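Osmolarity sensor protein EnvZ (Escherichia coli, PDB 5XGA) is a membrane histidine kinase whose periplasmic domain probably takes part in sensing osmotic conditions. Local coordinates at residues Glu73-Gln78 against Val89-Asn94. Sequence-based numbering, arbitrary orientation.
Sequences EFLSHQ and VRVEVN
Ser-76 and Val-89 bring the two backbones closest, their CA atoms 4.7 Å apart. The helical segment 73-78 runs obliquely to strand 89-92, with 135° between their N-to-C directions and axes that approach to 7.4 Å. One hydrogen bond joins them: the backbone N of Val-89 donates to Ser-76 OG over 2.9 Å, at a fairly straight 158°. With chi1 at -58°, OG sits beside its own backbone N, anti to the carbonyl carbon, and is turned to the Val-89 amide. OG also hydrogen-bonds to the carbonyl O of Tyr-72, four residues back and just ahead of the helix. With an alanine here, the Val-89 N-H would probably lose its side-chain acceptor and Tyr-72 O the hydroxyl that bonds to it, leaving the two segments joined by van der Waals contacts alone. In this mixed alpha-beta domain, helix 73-83 lies in the connection between the neighbouring antiparallel strands 70-71 and 87-92 and packs its first turn against the second of them. Beside the polar link, Val-89 turns both methyls to the helix: CG1 meets Leu-75 CB at 4.0 Å, and CG2 lies 3.9 Å from Leu-75 O. Farther along the strand, Leu-75 extends CD1 to within 3.9 Å of Val-91 CG2, the two side chains crossing at about a right angle. Leu-10 of helix 10-24 touches both Leu-75 and Val-91, and Asn-14 touches Leu-75 and Val-89.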
loop_
_atom_site.group_PDB
_atom_site.type_symbol
_atom_site.label_atom_id
_atom_site.label_comp_id
_atom_site.label_asym_id
_atom_site.label_seq_id
_atom_site.Cartn_x
_atom_site.Cartn_y
_atom_site.Cartn_z
ATOM N N GLU A 73 2.985 -10.631 -9.136
ATOM C CA GLU A 73 2.491 -10.090 -10.392
ATOM C C GLU A 73 1.030 -9.709 -10.281
ATOM O O GLU A 73 0.639 -8.606 -10.664
ATOM C CB GLU A 73 2.701 -11.102 -11.523
ATOM C CG GLU A 73 2.197 -10.662 -12.896
ATOM C CD GLU A 73 3.071 -9.613 -13.561
ATOM O OE1 GLU A 73 4.089 -9.204 -12.964
ATOM O OE2 GLU A 73 2.730 -9.184 -14.688
ATOM N N PHE A 74 0.210 -10.611 -9.753
ATOM C CA PHE A 74 -1.201 -10.291 -9.641
ATOM C C PHE A 74 -1.408 -9.128 -8.675
ATOM O O PHE A 74 -2.130 -8.183 -8.985
ATOM C CB PHE A 74 -2.022 -11.501 -9.201
ATOM C CG PHE A 74 -3.482 -11.202 -9.066
ATOM C CD1 PHE A 74 -4.258 -10.974 -10.193
ATOM C CD2 PHE A 74 -4.077 -11.115 -7.816
ATOM C CE1 PHE A 74 -5.612 -10.677 -10.077
ATOM C CE2 PHE A 74 -5.425 -10.823 -7.694
ATOM C CZ PHE A 74 -6.190 -10.601 -8.826
ATOM N N LEU A 75 -0.773 -9.185 -7.507
ATOM C CA LEU A 75 -0.921 -8.088 -6.550
ATOM C C LEU A 75 -0.489 -6.756 -7.166
ATOM O O LEU A 75 -1.119 -5.722 -6.934
ATOM C CB LEU A 75 -0.112 -8.356 -5.283
ATOM C CG LEU A 75 -0.440 -9.600 -4.442
ATOM C CD1 LEU A 75 0.385 -9.570 -3.178
ATOM C CD2 LEU A 75 -1.935 -9.705 -4.113
ATOM N N SER A 76 0.601 -6.778 -7.934
ATOM C CA SER A 76 1.089 -5.550 -8.559
ATOM C C SER A 76 0.070 -4.986 -9.556
ATOM O O SER A 76 -0.155 -3.781 -9.608
ATOM C CB SER A 76 2.437 -5.795 -9.255
ATOM O OG SER A 76 3.413 -6.277 -8.337
ATOM N N HIS A 77 -0.530 -5.847 -10.370
ATOM C CA HIS A 77 -1.530 -5.374 -11.331
ATOM C C HIS A 77 -2.795 -4.896 -10.613
ATOM O O HIS A 77 -3.372 -3.856 -10.957
ATOM C CB HIS A 77 -1.883 -6.470 -12.327
ATOM C CG HIS A 77 -0.947 -6.551 -13.484
ATOM N ND1 HIS A 77 -1.122 -5.810 -14.636
ATOM C CD2 HIS A 77 0.182 -7.274 -13.671
ATOM C CE1 HIS A 77 -0.146 -6.080 -15.483
ATOM N NE2 HIS A 77 0.661 -6.963 -14.920
ATOM N N GLN A 78 -3.213 -5.665 -9.611
ATOM C CA GLN A 78 -4.387 -5.315 -8.819
ATOM C C GLN A 78 -4.170 -3.949 -8.165
ATOM O O GLN A 78 -5.054 -3.103 -8.168
ATOM C CB GLN A 78 -4.673 -6.391 -7.763
ATOM C CG GLN A 78 -5.898 -6.085 -6.887
ATOM C CD GLN A 78 -6.196 -7.163 -5.842
ATOM O OE1 GLN A 78 -7.293 -7.729 -5.814
ATOM N NE2 GLN A 78 -5.227 -7.436 -4.971
ATOM N N VAL A 89 4.474 -4.281 -6.517
ATOM C CA VAL A 89 4.243 -4.805 -5.180
ATOM C C VAL A 89 5.150 -6.007 -4.967
ATOM O O VAL A 89 5.123 -6.961 -5.743
ATOM C CB VAL A 89 2.772 -5.222 -4.958
ATOM C CG1 VAL A 89 2.624 -6.008 -3.654
ATOM C CG2 VAL A 89 1.832 -3.983 -4.995
ATOM N N ARG A 90 5.956 -5.954 -3.917
ATOM C CA ARG A 90 6.769 -7.104 -3.531
ATOM C C ARG A 90 6.392 -7.522 -2.123
ATOM O O ARG A 90 6.001 -6.677 -1.305
ATOM C CB ARG A 90 8.258 -6.770 -3.616
ATOM C CG ARG A 90 8.726 -6.420 -5.011
ATOM C CD ARG A 90 10.240 -6.440 -5.114
ATOM N NE ARG A 90 10.667 -5.674 -6.279
ATOM C CZ ARG A 90 11.874 -5.145 -6.421
ATOM N NH1 ARG A 90 12.782 -5.312 -5.467
ATOM N NH2 ARG A 90 12.168 -4.447 -7.510
ATOM N N VAL A 91 6.484 -8.815 -1.824
ATOM C CA VAL A 91 6.106 -9.266 -0.487
ATOM C C VAL A 91 7.214 -10.064 0.171
ATOM O O VAL A 91 7.747 -11.029 -0.397
ATOM C CB VAL A 91 4.832 -10.124 -0.485
ATOM C CG1 VAL A 91 4.463 -10.505 0.961
ATOM C CG2 VAL A 91 3.673 -9.372 -1.153
ATOM N N GLU A 92 7.541 -9.629 1.378
ATOM C CA GLU A 92 8.526 -10.277 2.224
ATOM C C GLU A 92 7.755 -11.197 3.141
ATOM O O GLU A 92 7.105 -10.749 4.095
ATOM C CB GLU A 92 9.334 -9.218 2.985
ATOM C CG GLU A 92 10.162 -9.686 4.141
ATOM C CD GLU A 92 10.846 -8.520 4.825
ATOM O OE1 GLU A 92 11.645 -8.747 5.750
ATOM O OE2 GLU A 92 10.577 -7.362 4.430
ATOM N N VAL A 93 7.766 -12.481 2.804
ATOM C CA VAL A 93 6.985 -13.457 3.549
ATOM C C VAL A 93 7.828 -13.999 4.687
ATOM O O VAL A 93 7.396 -14.870 5.442
ATOM C CB VAL A 93 6.484 -14.594 2.646
ATOM C CG1 VAL A 93 5.327 -14.097 1.779
ATOM C CG2 VAL A 93 7.620 -15.134 1.785
ATOM N N ASN A 94 9.038 -13.460 4.803
ATOM C CA ASN A 94 9.834 -13.632 6.009
ATOM C C ASN A 94 9.147 -12.881 7.142
ATOM O O ASN A 94 8.199 -12.122 6.905
ATOM C CB ASN A 94 11.273 -13.124 5.815
ATOM C CG ASN A 94 11.566 -12.688 4.380
ATOM O OD1 ASN A 94 10.859 -13.059 3.437
ATOM N ND2 ASN A 94 12.624 -11.899 4.213
#